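Local coordinates for protein serine repeat antigen 5 (Plasmodium falciparum, PDB 6X42) that is a papain-like cysteine protease homologue of the malaria parasite, a pseudo-zymogen that probably has little or no protease activity, at residues F56-H61 with S97-F102; I193-V198 with N244-Y249. All coordinates share one frame; numbering follows the deposited sequence.

Contact 1. Residues F56-H61 with S97-F102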
loop_
_atom_site.group_PDB
_atom_site.type_symbol
_atom_site.label_atom_id
_atom_site.label_comp_id
_atom_site.label_asym_id
_atom_site.label_seq_id
_atom_site.Cartn_x
_atom_site.Cartn_y
_atom_site.Cartn_z
ATOM N N PHE A 56 -7.358 -0.087 -2.344
ATOM C CA PHE A 56 -7.002 0.738 -1.193
ATOM C C PHE A 56 -5.494 0.874 -1.037
ATOM O O PHE A 56 -4.982 1.974 -0.809
ATOM C CB PHE A 56 -7.674 0.194 0.084
ATOM C CG PHE A 56 -9.160 0.491 0.129
ATOM C CD1 PHE A 56 -10.086 -0.410 -0.385
ATOM C CD2 PHE A 56 -9.621 1.693 0.607
ATOM C CE1 PHE A 56 -11.436 -0.110 -0.411
ATOM C CE2 PHE A 56 -10.974 1.993 0.597
ATOM C CZ PHE A 56 -11.882 1.085 0.074
ATOM N N ALA A 57 -4.762 -0.231 -1.164
ATOM C CA ALA A 57 -3.314 -0.149 -0.972
ATOM C C ALA A 57 -2.638 0.604 -2.118
ATOM O O ALA A 57 -1.683 1.372 -1.912
ATOM C CB ALA A 57 -2.735 -1.549 -0.828
ATOM N N SER A 58 -3.112 0.385 -3.343
ATOM C CA SER A 58 -2.522 1.063 -4.488
ATOM C C SER A 58 -2.803 2.555 -4.436
ATOM O O SER A 58 -1.914 3.375 -4.698
ATOM C CB SER A 58 -3.052 0.470 -5.792
ATOM O OG SER A 58 -2.633 -0.865 -6.002
ATOM N N LYS A 59 -4.037 2.931 -4.102
ATOM C CA LYS A 59 -4.371 4.349 -4.061
ATOM C C LYS A 59 -3.661 5.048 -2.907
ATOM O O LYS A 59 -3.265 6.217 -3.030
ATOM C CB LYS A 59 -5.889 4.572 -4.025
ATOM C CG LYS A 59 -6.511 4.563 -2.642
ATOM C CD LYS A 59 -8.049 4.626 -2.688
ATOM C CE LYS A 59 -8.647 4.810 -1.322
ATOM N NZ LYS A 59 -8.615 6.233 -0.894
ATOM N N TYR A 60 -3.494 4.355 -1.773
ATOM C CA TYR A 60 -2.777 4.958 -0.656
ATOM C C TYR A 60 -1.327 5.250 -1.029
ATOM O O TYR A 60 -0.774 6.275 -0.642
ATOM C CB TYR A 60 -2.847 4.071 0.575
ATOM C CG TYR A 60 -2.070 4.597 1.754
ATOM C CD1 TYR A 60 -2.596 5.582 2.599
ATOM C CD2 TYR A 60 -0.780 4.149 2.005
ATOM C CE1 TYR A 60 -1.884 6.046 3.696
ATOM C CE2 TYR A 60 -0.063 4.603 3.087
ATOM C CZ TYR A 60 -0.605 5.552 3.932
ATOM O OH TYR A 60 0.145 5.957 5.019
ATOM N N HIS A 61 -0.701 4.355 -1.793
ATOM C CA HIS A 61 0.656 4.594 -2.276
ATOM C C HIS A 61 0.723 5.869 -3.118
ATOM O O HIS A 61 1.645 6.668 -2.951
ATOM C CB HIS A 61 1.133 3.339 -3.013
ATOM C CG HIS A 61 2.555 3.379 -3.493
ATOM N ND1 HIS A 61 3.633 3.631 -2.676
ATOM C CD2 HIS A 61 3.074 3.128 -4.717
ATOM C CE1 HIS A 61 4.747 3.571 -3.393
ATOM N NE2 HIS A 61 4.439 3.238 -4.629
ATOM N N SER A 97 -8.007 -7.939 -7.738
ATOM C CA SER A 97 -7.108 -7.858 -8.883
ATOM C C SER A 97 -5.697 -7.527 -8.391
ATOM O O SER A 97 -5.248 -8.141 -7.411
ATOM C CB SER A 97 -7.661 -6.885 -9.899
ATOM O OG SER A 97 -6.839 -6.917 -11.046
ATOM N N SER A 98 -4.993 -6.591 -9.011
ATOM C CA SER A 98 -3.577 -6.403 -8.740
ATOM C C SER A 98 -3.214 -4.933 -8.888
ATOM O O SER A 98 -3.906 -4.178 -9.585
ATOM C CB SER A 98 -2.726 -7.207 -9.726
ATOM O OG SER A 98 -2.878 -6.656 -11.018
ATOM N N PRO A 99 -2.083 -4.518 -8.317
ATOM C CA PRO A 99 -1.569 -3.168 -8.597
ATOM C C PRO A 99 -1.293 -2.919 -10.060
ATOM O O PRO A 99 -1.433 -1.783 -10.522
ATOM C CB PRO A 99 -0.289 -3.088 -7.749
ATOM C CG PRO A 99 -0.555 -4.043 -6.640
ATOM C CD PRO A 99 -1.315 -5.188 -7.261
ATOM N N MET A 100 -0.909 -3.960 -10.802
ATOM C CA MET A 100 -0.753 -3.836 -12.247
ATOM C C MET A 100 -2.052 -3.380 -12.895
ATOM O O MET A 100 -2.043 -2.504 -13.770
ATOM C CB MET A 100 -0.276 -5.184 -12.801
ATOM C CG MET A 100 0.967 -5.779 -12.071
ATOM S SD MET A 100 0.771 -6.688 -10.479
ATOM C CE MET A 100 2.310 -6.265 -9.677
ATOM N N GLU A 101 -3.179 -3.981 -12.508
ATOM C CA GLU A 101 -4.422 -3.551 -13.134
ATOM C C GLU A 101 -4.795 -2.139 -12.691
ATOM O O GLU A 101 -5.361 -1.362 -13.467
ATOM C CB GLU A 101 -5.590 -4.513 -12.894
ATOM C CG GLU A 101 -6.812 -4.007 -13.704
ATOM C CD GLU A 101 -8.116 -4.797 -13.588
ATOM O OE1 GLU A 101 -8.229 -5.752 -12.793
ATOM O OE2 GLU A 101 -9.059 -4.447 -14.331
ATOM N N PHE A 102 -4.498 -1.794 -11.440
ATOM C CA PHE A 102 -4.744 -0.438 -10.963
ATOM C C PHE A 102 -4.102 0.591 -11.887
ATOM O O PHE A 102 -4.743 1.570 -12.297
ATOM C CB PHE A 102 -4.240 -0.322 -9.526
ATOM C CG PHE A 102 -4.458 1.013 -8.910
ATOM C CD1 PHE A 102 -5.588 1.260 -8.121
ATOM C CD2 PHE A 102 -3.514 2.016 -9.044
ATOM C CE1 PHE A 102 -5.786 2.494 -7.541
ATOM C CE2 PHE A 102 -3.706 3.246 -8.455
ATOM C CZ PHE A 102 -4.846 3.491 -7.698
#

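Contact 2. Residues I193-V198 with N244-Y249. With CA (calcium ion), chain B.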
loop_
_atom_site.group_PDB
_atom_site.type_symbol
_atom_site.label_atom_id
_atom_site.label_comp_id
_atom_site.label_asym_id
_atom_site.label_seq_id
_atom_site.Cartn_x
_atom_site.Cartn_y
_atom_site.Cartn_z
ATOM N N ILE A 193 0.316 -9.735 1.501
ATOM C CA ILE A 193 0.294 -10.728 2.560
ATOM C C ILE A 193 -0.839 -11.710 2.280
ATOM O O ILE A 193 -1.693 -11.491 1.425
ATOM C CB ILE A 193 0.122 -10.088 3.959
ATOM C CG1 ILE A 193 -1.238 -9.384 4.104
ATOM C CG2 ILE A 193 1.252 -9.098 4.218
ATOM C CD1 ILE A 193 -1.541 -8.971 5.549
ATOM N N LYS A 194 -0.853 -12.809 3.025
ATOM C CA LYS A 194 -2.003 -13.706 3.035
ATOM C C LYS A 194 -2.910 -13.266 4.180
ATOM O O LYS A 194 -2.477 -13.220 5.339
ATOM C CB LYS A 194 -1.588 -15.175 3.156
ATOM C CG LYS A 194 -2.653 -16.126 2.591
ATOM C CD LYS A 194 -2.165 -17.559 2.487
ATOM C CE LYS A 194 -3.091 -18.402 1.633
ATOM N NZ LYS A 194 -2.616 -19.812 1.599
ATOM N N ALA A 195 -4.159 -12.920 3.850
ATOM C CA ALA A 195 -5.058 -12.316 4.834
ATOM C C ALA A 195 -5.228 -13.209 6.057
ATOM O O ALA A 195 -5.363 -12.706 7.184
ATOM C CB ALA A 195 -6.426 -12.023 4.215
ATOM N N GLU A 196 -5.250 -14.532 5.853
ATOM C CA GLU A 196 -5.413 -15.433 6.989
ATOM C C GLU A 196 -4.422 -15.120 8.101
ATOM O O GLU A 196 -4.732 -15.307 9.282
ATOM C CB GLU A 196 -5.262 -16.898 6.550
ATOM C CG GLU A 196 -3.824 -17.337 6.281
ATOM C CD GLU A 196 -3.657 -18.814 5.943
ATOM O OE1 GLU A 196 -4.591 -19.414 5.353
ATOM O OE2 GLU A 196 -2.554 -19.352 6.199
ATOM N N ASN A 197 -3.225 -14.660 7.738
ATOM C CA ASN A 197 -2.143 -14.538 8.694
ATOM C C ASN A 197 -2.383 -13.447 9.717
ATOM O O ASN A 197 -1.746 -13.477 10.776
ATOM C CB ASN A 197 -0.811 -14.316 7.989
ATOM C CG ASN A 197 -0.350 -15.557 7.254
ATOM O OD1 ASN A 197 -0.745 -16.663 7.619
ATOM N ND2 ASN A 197 0.459 -15.398 6.232
ATOM N N VAL A 198 -3.290 -12.504 9.444
ATOM C CA VAL A 198 -3.614 -11.429 10.387
ATOM C C VAL A 198 -4.961 -11.632 11.054
ATOM O O VAL A 198 -5.453 -10.723 11.738
ATOM C CB VAL A 198 -3.490 -10.030 9.747
ATOM C CG1 VAL A 198 -2.117 -9.835 9.125
ATOM C CG2 VAL A 198 -4.574 -9.777 8.708
ATOM N N ASN A 244 -3.569 -1.375 7.209
ATOM C CA ASN A 244 -4.617 -2.208 6.630
ATOM C C ASN A 244 -5.816 -1.334 6.281
ATOM O O ASN A 244 -5.872 -0.160 6.648
ATOM C CB ASN A 244 -4.991 -3.323 7.615
ATOM C CG ASN A 244 -5.569 -4.562 6.955
ATOM O OD1 ASN A 244 -5.825 -4.610 5.755
ATOM N ND2 ASN A 244 -5.780 -5.584 7.776
ATOM N N SER A 245 -6.780 -1.928 5.574
ATOM C CA SER A 245 -7.984 -1.267 5.096
ATOM C C SER A 245 -9.247 -1.936 5.649
ATOM O O SER A 245 -10.248 -2.103 4.937
ATOM C CB SER A 245 -8.015 -1.178 3.571
ATOM O OG SER A 245 -7.766 -2.424 2.957
ATOM N N TRP A 246 -9.195 -2.308 6.930
ATOM C CA TRP A 246 -10.309 -2.944 7.628
ATOM C C TRP A 246 -10.888 -2.017 8.688
ATOM O O TRP A 246 -11.549 -2.466 9.638
ATOM C CB TRP A 246 -9.896 -4.296 8.211
ATOM C CG TRP A 246 -9.568 -5.351 7.178
ATOM C CD1 TRP A 246 -9.772 -5.293 5.832
ATOM C CD2 TRP A 246 -8.969 -6.626 7.435
ATOM N NE1 TRP A 246 -9.312 -6.447 5.234
ATOM C CE2 TRP A 246 -8.828 -7.285 6.199
ATOM C CE3 TRP A 246 -8.529 -7.271 8.598
ATOM C CZ2 TRP A 246 -8.247 -8.549 6.090
ATOM C CZ3 TRP A 246 -7.975 -8.524 8.486
ATOM C CH2 TRP A 246 -7.832 -9.149 7.242
ATOM N N GLY A 247 -10.674 -0.718 8.514
ATOM C CA GLY A 247 -11.213 0.277 9.401
ATOM C C GLY A 247 -10.333 0.541 10.601
ATOM O O GLY A 247 -9.381 -0.190 10.890
ATOM N N PRO A 248 -10.646 1.616 11.328
ATOM C CA PRO A 248 -9.779 2.069 12.425
ATOM C C PRO A 248 -9.962 1.325 13.736
ATOM O O PRO A 248 -9.265 1.642 14.705
ATOM C CB PRO A 248 -10.171 3.539 12.575
ATOM C CG PRO A 248 -11.636 3.560 12.174
ATOM C CD PRO A 248 -11.715 2.578 11.027
ATOM N N TYR A 249 -10.835 0.332 13.807
ATOM C CA TYR A 249 -10.999 -0.494 15.000
ATOM C C TYR A 249 -10.344 -1.860 14.856
ATOM O O TYR A 249 -10.341 -2.643 15.818
ATOM C CB TYR A 249 -12.487 -0.575 15.394
ATOM C CG TYR A 249 -13.064 0.811 15.517
ATOM C CD1 TYR A 249 -12.771 1.613 16.605
ATOM C CD2 TYR A 249 -13.871 1.336 14.517
ATOM C CE1 TYR A 249 -13.303 2.917 16.695
ATOM C CE2 TYR A 249 -14.376 2.595 14.587
ATOM C CZ TYR A 249 -14.089 3.388 15.665
ATOM O OH TYR A 249 -14.631 4.651 15.711
HETATM CA CA CA B . -0.466 -18.970 7.126
HETATM O O HOH W 1 1.601 -18.518 8.330
#

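Contact 1. Residues F56-H61 with S97-F102
S58 belongs to helix 53-68, the long central helix of the papain fold, and meets P99 and F102 in the first turn of helix 99-109. The contact is buried and apolar in kind. No hydrogen bond crosses it. The phenyl ring of F102 lies flat against the S58 side chain. S58 CB sits over the ring centre, 3.5 Å from the centroid of the F102 ring and 12° off the ring normal. This is a CH-pi contact, with S58 CB 3.4 Å above one face of the ring. With chi1 at -179°, the F102 ring swings away from its backbone N and reaches helix 53-68. The CZ end of the ring extends to K59. F102 CZ comes within 3.7 Å of K59 N, at an oblique angle to the ring. K59 CB lies 4.0 Å from F102 CZ, but the amine turns away to salt bridges with E45 and E63 and a hydrogen bond to I76 O. S58 OG touches P99 beside the ring, 3.6 Å from P99 CA. That hydroxyl has its polar partner within its own helix, at W54 O, so a buried serine can face carbon here. The second helix begins with a capped end. S98 is the N-cap, and its OG accepts from E101 N at 3.1 Å with an N-H...O angle of 157°. P99 follows as the first helical residue. It also packs on Y192, V275 and F277 of the sheet, while A57 and H61 turn to I190. The first turn of helix 99-109 thus packs against helix 53-68, and both touch strands 189-193 and 273-280. The arrangement is that of the helical domain of papain-like proteases, whose central helix is packed between a second helix and the beta domain.

Contact 2. Residues I193-V198 with N244-Y249
V198 and W246 make the main apolar contact between two loops. V198 CG2 lies 3.6 Å from W246 CH2, at the six-membered end of the indole, and comes in obliquely to the ring. With chi1 at -54°, CG2 lies between the backbone N and the carbonyl carbon of V198, and this branch meets the indole. A195 adds a looser apolar contact, with its CB 4.3 Å from W246 CZ2. A195 O stands near the ring plane at the indole edge.

Other groups meet the W246 ring from its own side of the contact and from elsewhere. N244 ND2 sits 3.3 Å above the W246 ring plane, offset toward the rim. H219 meets the indole as well, and W250 packs edge-to-face against it.

No hydrogen bond joins the two segments. The hydrogen bonds lie within each segment or lead elsewhere. N197 N to K194 O and V198 N to A195 O close the short 3-10 turn. N244 OD1 accepts from S245 N at 2.9 Å, with the donor 38° out of the carbonyl plane. The same oxygen is also bonded to H219 NE2, so two donors hold the amide.

Metal bonds occupy the other side of the 3-10 turn. E196 OE2 binds a calcium ion at 2.3 Å, and N197 OD1 binds the same calcium at 2.4 Å. A water, D214 OD2 and one further atom complete the five ligands seen. Consecutive residues thus give the ion two oxygens, while A195 and V198 serve the packing.

An asparagine bonded to a histidine and screened by the tryptophan of an Asn-Ser-Trp-Gly sequence is the hallmark of the papain-family active site. N244 and H219 are consistent with its Asn-His pair.

How the contacts relate
The two contacts follow one another in series along the chain and neither nest nor cross. Contact 1 closes first. It brings helix 53-68 back together with the start of helix 99-109 after 35 residues that hold helix 78-83 and no strand. Contact 2 opens much later. It joins the loop after strand 189-193 to the loop after strand 236-243, across 45 residues that are rich in strand and hold no helix. One contact therefore belongs to helix packing and the other to the loops of the sheet. Their centres are 16 Å apart, yet they touch: F56 CB meets S245 CB at 3.8 Å, where the first turn of helix 53-68 meets the loop that follows strand 236-243.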